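Local coordinates for protein manganese-dependent ADP-ribose/CDP-alcohol diphosphatase (Danio rerio, PDB 2NXF) that probably hydrolyses ADP-ribose and CDP-alcohols such as CDP-choline at a dinuclear metal centre of the calcineurin-like phosphoesterase fold, at residues G123-E135 against F201-L213. Numbering follows the deposited sequence. Where two conformers were deposited one is given.
Sequences GSDLIGDDIYAYE and FSEQQLQWLDAVL
Ser124 OG is gripped twice: it accepts from Trp208 NE1 at 2.9 Å, with the N-H...O angle at 161°, and donates to Glu135 OE1 at 2.7 Å. The indole bond joins helix 203-219 to one of the two mixed sheets of this calcineurin-like phosphoesterase fold, and the hydroxyl-carboxylate bond links its outermost strand 124-125 to the antiparallel neighbour 134-139. Glu135 passes its other oxygen, OE2, to a salt bridge with Arg143. Trp208 leaves the helix with CG anti to the backbone N (chi1 167°), which carries the indole across to the strands. Leu126 lies over one face, its CD2 3.7 Å from the centroid of the Trp208 five-membered ring in a CH-pi contact, while Val212 CG2 sits against the opposite face, toward the rim. Ala133 CB meets Trp208 CZ3, and Glu135 CG approaches Trp208 CZ2 at 3.5 Å. Replacing Trp208 by alanine is likely to leave Ser124 OG without its indole donor and a gap against Leu126. Toward the start of the helix, Ile131 CG2 packs against the amide ending the extended Gln205 chain, nearest NE2; Gln205 OE1 accepts from Asp148 N. Beyond it, a water donates to both Asp129 O (2.9 Å) and Gln204 OE1 (3.0 Å).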
ATOM      1  N   GLY A 123      16.315  -0.590  12.774  1.00 31.20           N
ATOM      2  CA  GLY A 123      15.395   0.408  12.243  1.00 28.73           C
ATOM      3  C   GLY A 123      14.767   1.354  13.264  1.00 28.25           C
ATOM      4  O   GLY A 123      15.349   1.645  14.311  1.00 28.57           O
ATOM      5  N   SER A 124      13.569   1.836  12.947  1.00 27.01           N
ATOM      6  CA  SER A 124      12.861   2.821  13.759  1.00 26.31           C
ATOM      7  C   SER A 124      11.393   2.744  13.351  1.00 25.37           C
ATOM      8  O   SER A 124      11.041   2.165  12.307  1.00 25.40           O
ATOM      9  CB  SER A 124      13.403   4.241  13.514  1.00 26.44           C
ATOM     10  OG  SER A 124      13.130   4.693  12.189  1.00 27.44           O
ATOM     11  N   ASP A 125      10.528   3.332  14.164  1.00 25.25           N
ATOM     12  CA  ASP A 125       9.119   3.373  13.800  1.00 23.98           C
ATOM     13  C   ASP A 125       8.472   4.596  14.425  1.00 23.41           C
ATOM     14  O   ASP A 125       9.045   5.218  15.331  1.00 23.41           O
ATOM     15  CB  ASP A 125       8.398   2.074  14.225  1.00 24.27           C
ATOM     16  CG  ASP A 125       8.281   1.923  15.739  1.00 26.23           C
ATOM     17  OD1 ASP A 125       7.545   2.704  16.377  1.00 26.04           O
ATOM     18  OD2 ASP A 125       8.934   1.015  16.307  1.00 28.95           O
ATOM     19  N   LEU A 126       7.266   4.908  13.970  1.00 22.29           N
ATOM     20  CA  LEU A 126       6.539   6.068  14.472  1.00 22.61           C
ATOM     21  C   LEU A 126       5.317   5.698  15.317  1.00 22.80           C
ATOM     22  O   LEU A 126       4.435   6.535  15.535  1.00 23.36           O
ATOM     23  CB  LEU A 126       6.109   6.940  13.303  1.00 23.04           C
ATOM     24  CG  LEU A 126       7.256   7.458  12.427  1.00 23.47           C
ATOM     25  CD1 LEU A 126       6.707   8.404  11.376  1.00 25.86           C
ATOM     26  CD2 LEU A 126       8.313   8.172  13.263  1.00 24.91           C
ATOM     27  N   ILE A 127       5.266   4.453  15.781  1.00 23.26           N
ATOM     28  CA  ILE A 127       4.099   3.964  16.545  1.00 24.11           C
ATOM     29  C   ILE A 127       3.858   4.818  17.794  1.00 24.04           C
ATOM     30  O   ILE A 127       2.710   5.125  18.146  1.00 24.51           O
ATOM     31  CB  ILE A 127       4.259   2.471  16.973  1.00 24.74           C
ATOM     32  CG1 ILE A 127       4.447   1.544  15.765  1.00 28.83           C
ATOM     33  CG2 ILE A 127       3.055   1.997  17.795  1.00 24.21           C
ATOM     34  CD1 ILE A 127       3.433   1.673  14.734  1.00 30.48           C
ATOM     35  N   GLY A 128       4.952   5.220  18.449  1.00 24.20           N
ATOM     36  CA  GLY A 128       4.865   6.032  19.677  1.00 24.05           C
ATOM     37  C   GLY A 128       4.271   7.410  19.410  1.00 24.24           C
ATOM     38  O   GLY A 128       3.800   8.089  20.337  1.00 24.37           O
ATOM     39  N   ASP A 129       4.298   7.802  18.140  1.00 24.48           N
ATOM     40  CA  ASP A 129       3.758   9.065  17.650  1.00 24.85           C
ATOM     41  C   ASP A 129       2.378   8.889  17.007  1.00 24.65           C
ATOM     42  O   ASP A 129       1.874   9.813  16.357  1.00 24.84           O
ATOM     43  CB  ASP A 129       4.734   9.656  16.627  1.00 25.69           C
ATOM     44  CG  ASP A 129       6.149   9.789  17.192  1.00 29.41           C
ATOM     45  OD1 ASP A 129       6.309  10.554  18.160  1.00 31.26           O
ATOM     46  OD2 ASP A 129       7.077   9.109  16.693  1.00 33.75           O
ATOM     47  N   ASP A 130       1.781   7.707  17.192  0.50 23.89           N
ATOM     48  CA  ASP A 130       0.468   7.363  16.596  0.50 23.08           C
ATOM     49  C   ASP A 130       0.456   7.441  15.057  0.50 23.26           C
ATOM     50  O   ASP A 130      -0.523   7.881  14.455  0.50 23.01           O
ATOM     51  CB  ASP A 130      -0.659   8.206  17.235  0.50 22.72           C
ATOM     52  CG  ASP A 130      -2.054   7.593  17.057  0.50 22.58           C
ATOM     53  OD1 ASP A 130      -2.185   6.382  16.744  0.50 21.79           O
ATOM     54  OD2 ASP A 130      -3.030   8.343  17.256  0.50 24.27           O
ATOM     55  N   ILE A 131       1.553   7.001  14.433  1.00 22.99           N
ATOM     56  CA  ILE A 131       1.642   6.898  12.965  1.00 23.16           C
ATOM     57  C   ILE A 131       2.154   5.488  12.688  1.00 22.56           C
ATOM     58  O   ILE A 131       3.138   5.060  13.287  1.00 23.09           O
ATOM     59  CB  ILE A 131       2.630   7.961  12.374  1.00 23.57           C
ATOM     60  CG1 ILE A 131       2.160   9.378  12.758  1.00 23.51           C
ATOM     61  CG2 ILE A 131       2.756   7.839  10.844  1.00 24.70           C
ATOM     62  CD1 ILE A 131       3.273  10.462  12.566  1.00 23.11           C
ATOM     63  N   TYR A 132       1.470   4.765  11.798  1.00 22.77           N
ATOM     64  CA  TYR A 132       1.843   3.381  11.530  1.00 23.06           C
ATOM     65  C   TYR A 132       2.830   3.362  10.361  1.00 23.71           C
ATOM     66  O   TYR A 132       2.470   3.126   9.203  1.00 25.19           O
ATOM     67  CB  TYR A 132       0.602   2.515  11.237  1.00 23.36           C
ATOM     68  CG  TYR A 132       0.994   1.087  10.950  1.00 23.38           C
ATOM     69  CD1 TYR A 132       1.545   0.282  11.947  1.00 23.55           C
ATOM     70  CD2 TYR A 132       0.807   0.543   9.664  1.00 25.05           C
ATOM     71  CE1 TYR A 132       1.957  -1.042  11.670  1.00 23.04           C
ATOM     72  CE2 TYR A 132       1.187  -0.772   9.385  1.00 24.92           C
ATOM     73  CZ  TYR A 132       1.750  -1.552  10.374  1.00 22.73           C
ATOM     74  OH  TYR A 132       2.137  -2.842  10.102  1.00 23.29           O
ATOM     75  N   ALA A 133       4.084   3.647  10.690  1.00 23.95           N
ATOM     76  CA  ALA A 133       5.158   3.685   9.720  1.00 24.39           C
ATOM     77  C   ALA A 133       6.388   3.159  10.404  1.00 24.64           C
ATOM     78  O   ALA A 133       6.631   3.430  11.604  1.00 23.53           O
ATOM     79  CB  ALA A 133       5.404   5.120   9.260  1.00 25.58           C
ATOM     80  N   TYR A 134       7.185   2.419   9.641  1.00 23.79           N
ATOM     81  CA  TYR A 134       8.408   1.847  10.205  1.00 23.72           C
ATOM     82  C   TYR A 134       9.387   1.504   9.120  1.00 23.99           C
ATOM     83  O   TYR A 134       9.020   1.467   7.954  1.00 23.72           O
ATOM     84  CB  TYR A 134       8.113   0.630  11.077  1.00 23.39           C
ATOM     85  CG  TYR A 134       7.533  -0.607  10.387  1.00 22.63           C
ATOM     86  CD1 TYR A 134       8.365  -1.685  10.049  1.00 22.78           C
ATOM     87  CD2 TYR A 134       6.154  -0.721  10.127  1.00 24.38           C
ATOM     88  CE1 TYR A 134       7.862  -2.847   9.471  1.00 24.90           C
ATOM     89  CE2 TYR A 134       5.642  -1.901   9.533  1.00 25.21           C
ATOM     90  CZ  TYR A 134       6.502  -2.945   9.211  1.00 24.59           C
ATOM     91  OH  TYR A 134       6.017  -4.119   8.647  1.00 24.05           O
ATOM     92  N   GLU A 135      10.640   1.300   9.521  1.00 23.90           N
ATOM     93  CA  GLU A 135      11.686   0.977   8.564  1.00 24.21           C
ATOM     94  C   GLU A 135      12.624  -0.036   9.188  1.00 24.27           C
ATOM     95  O   GLU A 135      12.805  -0.052  10.409  1.00 22.94           O
ATOM     96  CB  GLU A 135      12.436   2.249   8.119  1.00 24.78           C
ATOM     97  CG  GLU A 135      12.977   3.126   9.262  1.00 25.60           C
ATOM     98  CD  GLU A 135      14.424   2.866   9.629  1.00 27.67           C
ATOM     99  OE1 GLU A 135      14.924   3.559  10.564  1.00 29.03           O
ATOM    100  OE2 GLU A 135      15.063   1.965   9.015  1.00 29.55           O
ATOM    101  N   PHE A 201       0.246  12.325   4.123  1.00 25.28           N
ATOM    102  CA  PHE A 201       1.346  12.059   5.053  1.00 25.67           C
ATOM    103  C   PHE A 201       1.629  13.329   5.859  1.00 24.75           C
ATOM    104  O   PHE A 201       1.850  14.408   5.285  1.00 25.58           O
ATOM    105  CB  PHE A 201       2.591  11.646   4.254  1.00 25.26           C
ATOM    106  CG  PHE A 201       2.336  10.511   3.280  1.00 26.40           C
ATOM    107  CD1 PHE A 201       2.485   9.172   3.679  1.00 26.39           C
ATOM    108  CD2 PHE A 201       1.949  10.786   1.957  1.00 26.96           C
ATOM    109  CE1 PHE A 201       2.247   8.109   2.781  1.00 25.82           C
ATOM    110  CE2 PHE A 201       1.692   9.725   1.038  1.00 26.01           C
ATOM    111  CZ  PHE A 201       1.861   8.382   1.443  1.00 26.02           C
ATOM    112  N   SER A 202       1.637  13.208   7.187  1.00 25.28           N
ATOM    113  CA  SER A 202       1.893  14.380   8.035  1.00 24.61           C
ATOM    114  C   SER A 202       3.326  14.910   7.854  1.00 25.03           C
ATOM    115  O   SER A 202       4.224  14.163   7.414  1.00 25.69           O
ATOM    116  CB  SER A 202       1.626  14.085   9.528  1.00 25.00           C
ATOM    117  OG  SER A 202       2.651  13.259  10.075  1.00 25.71           O
ATOM    118  N   GLU A 203       3.525  16.182   8.206  1.00 25.41           N
ATOM    119  CA  GLU A 203       4.841  16.781   8.196  1.00 26.01           C
ATOM    120  C   GLU A 203       5.794  15.927   9.057  1.00 25.84           C
ATOM    121  O   GLU A 203       6.965  15.713   8.697  1.00 25.11           O
ATOM    122  CB  GLU A 203       4.755  18.230   8.700  1.00 26.83           C
ATOM    123  CG  GLU A 203       6.075  18.921   8.838  1.00 32.85           C
ATOM    124  CD  GLU A 203       5.916  20.282   9.491  1.00 39.44           C
ATOM    125  OE1 GLU A 203       5.588  20.338  10.701  1.00 43.41           O
ATOM    126  OE2 GLU A 203       6.114  21.301   8.798  1.00 44.29           O
ATOM    127  N   GLN A 204       5.289  15.432  10.192  1.00 24.96           N
ATOM    128  CA  GLN A 204       6.121  14.617  11.079  1.00 25.15           C
ATOM    129  C   GLN A 204       6.583  13.354  10.349  1.00 24.25           C
ATOM    130  O   GLN A 204       7.778  12.960  10.413  1.00 24.07           O
ATOM    131  CB  GLN A 204       5.365  14.256  12.358  1.00 25.43           C
ATOM    132  CG  GLN A 204       6.175  13.365  13.299  1.00 26.14           C
ATOM    133  CD  GLN A 204       5.488  13.120  14.634  1.00 26.84           C
ATOM    134  OE1 GLN A 204       4.289  13.367  14.802  1.00 28.83           O
ATOM    135  NE2 GLN A 204       6.251  12.634  15.589  1.00 30.42           N
ATOM    136  N   GLN A 205       5.641  12.716   9.639  1.00 23.74           N
ATOM    137  CA  GLN A 205       5.983  11.501   8.891  1.00 24.09           C
ATOM    138  C   GLN A 205       6.964  11.797   7.748  1.00 24.41           C
ATOM    139  O   GLN A 205       7.904  11.030   7.508  1.00 24.31           O
ATOM    140  CB  GLN A 205       4.735  10.788   8.362  1.00 23.28           C
ATOM    141  CG  GLN A 205       5.088   9.410   7.745  1.00 23.84           C
ATOM    142  CD  GLN A 205       3.914   8.623   7.212  1.00 25.41           C
ATOM    143  OE1 GLN A 205       4.115   7.539   6.656  1.00 25.87           O
ATOM    144  NE2 GLN A 205       2.682   9.144   7.383  1.00 24.98           N
ATOM    145  N   LEU A 206       6.746  12.896   7.031  1.00 24.33           N
ATOM    146  CA  LEU A 206       7.650  13.236   5.913  1.00 25.00           C
ATOM    147  C   LEU A 206       9.056  13.578   6.387  1.00 24.93           C
ATOM    148  O   LEU A 206      10.045  13.261   5.708  1.00 24.24           O
ATOM    149  CB  LEU A 206       7.103  14.416   5.101  1.00 26.42           C
ATOM    150  CG  LEU A 206       5.806  14.097   4.357  1.00 27.91           C
ATOM    151  CD1 LEU A 206       5.141  15.439   3.932  1.00 32.71           C
ATOM    152  CD2 LEU A 206       6.045  13.210   3.169  1.00 33.92           C
ATOM    153  N   GLN A 207       9.148  14.260   7.531  1.00 23.95           N
ATOM    154  CA  GLN A 207      10.446  14.621   8.110  1.00 25.30           C
ATOM    155  C   GLN A 207      11.217  13.352   8.479  1.00 24.11           C
ATOM    156  O   GLN A 207      12.430  13.259   8.260  1.00 22.85           O
ATOM    157  CB  GLN A 207      10.257  15.558   9.310  1.00 24.93           C
ATOM    158  CG  GLN A 207       9.896  16.983   8.857  1.00 28.44           C
ATOM    159  CD  GLN A 207       9.660  17.971   9.995  1.00 30.60           C
ATOM    160  OE1 GLN A 207       9.277  17.588  11.108  1.00 39.72           O
ATOM    161  NE2 GLN A 207       9.867  19.255   9.712  1.00 34.98           N
ATOM    162  N   TRP A 208      10.504  12.360   9.009  1.00 24.03           N
ATOM    163  CA  TRP A 208      11.132  11.081   9.328  1.00 24.32           C
ATOM    164  C   TRP A 208      11.579  10.322   8.062  1.00 24.29           C
ATOM    165  O   TRP A 208      12.710   9.833   7.989  1.00 24.61           O
ATOM    166  CB  TRP A 208      10.182  10.237  10.185  1.00 25.06           C
ATOM    167  CG  TRP A 208      10.532   8.775  10.355  1.00 25.74           C
ATOM    168  CD1 TRP A 208      11.387   8.214  11.283  1.00 28.13           C
ATOM    169  CD2 TRP A 208       9.978   7.679   9.615  1.00 26.09           C
ATOM    170  NE1 TRP A 208      11.406   6.840  11.142  1.00 27.82           N
ATOM    171  CE2 TRP A 208      10.549   6.488  10.129  1.00 27.21           C
ATOM    172  CE3 TRP A 208       9.054   7.592   8.562  1.00 26.72           C
ATOM    173  CZ2 TRP A 208      10.236   5.232   9.618  1.00 27.34           C
ATOM    174  CZ3 TRP A 208       8.735   6.328   8.047  1.00 27.34           C
ATOM    175  CH2 TRP A 208       9.324   5.168   8.582  1.00 27.56           C
ATOM    176  N   LEU A 209      10.702  10.235   7.072  1.00 24.81           N
ATOM    177  CA  LEU A 209      11.073   9.604   5.799  1.00 24.02           C
ATOM    178  C   LEU A 209      12.328  10.294   5.223  1.00 23.60           C
ATOM    179  O   LEU A 209      13.296   9.641   4.820  1.00 23.48           O
ATOM    180  CB  LEU A 209       9.921   9.760   4.805  1.00 24.18           C
ATOM    181  CG  LEU A 209      10.266   9.286   3.383  1.00 23.00           C
ATOM    182  CD1 LEU A 209      10.672   7.805   3.348  1.00 24.93           C
ATOM    183  CD2 LEU A 209       9.036   9.571   2.473  1.00 24.59           C
ATOM    184  N   ASP A 210      12.308  11.621   5.196  1.00 23.27           N
ATOM    185  CA  ASP A 210      13.451  12.381   4.677  1.00 24.00           C
ATOM    186  C   ASP A 210      14.752  12.059   5.436  1.00 24.58           C
ATOM    187  O   ASP A 210      15.818  11.922   4.829  1.00 24.13           O
ATOM    188  CB  ASP A 210      13.155  13.882   4.717  1.00 23.83           C
ATOM    189  CG  ASP A 210      14.244  14.692   4.077  1.00 26.21           C
ATOM    190  OD1 ASP A 210      14.486  14.532   2.860  1.00 28.82           O
ATOM    191  OD2 ASP A 210      14.904  15.456   4.804  1.00 29.23           O
ATOM    192  N   ALA A 211      14.645  11.916   6.759  1.00 24.32           N
ATOM    193  CA  ALA A 211      15.805  11.570   7.605  1.00 23.90           C
ATOM    194  C   ALA A 211      16.315  10.167   7.311  1.00 23.44           C
ATOM    195  O   ALA A 211      17.526   9.957   7.179  1.00 22.77           O
ATOM    196  CB  ALA A 211      15.439  11.699   9.088  1.00 24.69           C
ATOM    197  N   VAL A 212      15.388   9.212   7.220  1.00 23.83           N
ATOM    198  CA  VAL A 212      15.733   7.815   6.865  1.00 23.14           C
ATOM    199  C   VAL A 212      16.512   7.813   5.546  1.00 23.35           C
ATOM    200  O   VAL A 212      17.577   7.192   5.425  1.00 22.85           O
ATOM    201  CB  VAL A 212      14.466   6.925   6.791  1.00 23.31           C
ATOM    202  CG1 VAL A 212      14.800   5.525   6.259  1.00 23.49           C
ATOM    203  CG2 VAL A 212      13.851   6.802   8.197  1.00 24.23           C
ATOM    204  N   LEU A 213      16.002   8.554   4.561  1.00 22.48           N
ATOM    205  CA  LEU A 213      16.654   8.576   3.246  1.00 22.79           C
ATOM    206  C   LEU A 213      18.023   9.245   3.220  1.00 22.56           C
ATOM    207  O   LEU A 213      18.913   8.813   2.486  1.00 22.42           O
ATOM    208  CB  LEU A 213      15.715   9.203   2.206  1.00 22.69           C
ATOM    209  CG  LEU A 213      14.409   8.414   1.984  1.00 23.71           C
ATOM    210  CD1 LEU A 213      13.530   9.136   0.959  1.00 26.10           C
ATOM    211  CD2 LEU A 213      14.623   6.926   1.571  1.00 24.73           C
TER
HETATM  212  O   HOH W   1       2.522  12.535  17.104  1.00 35.04           O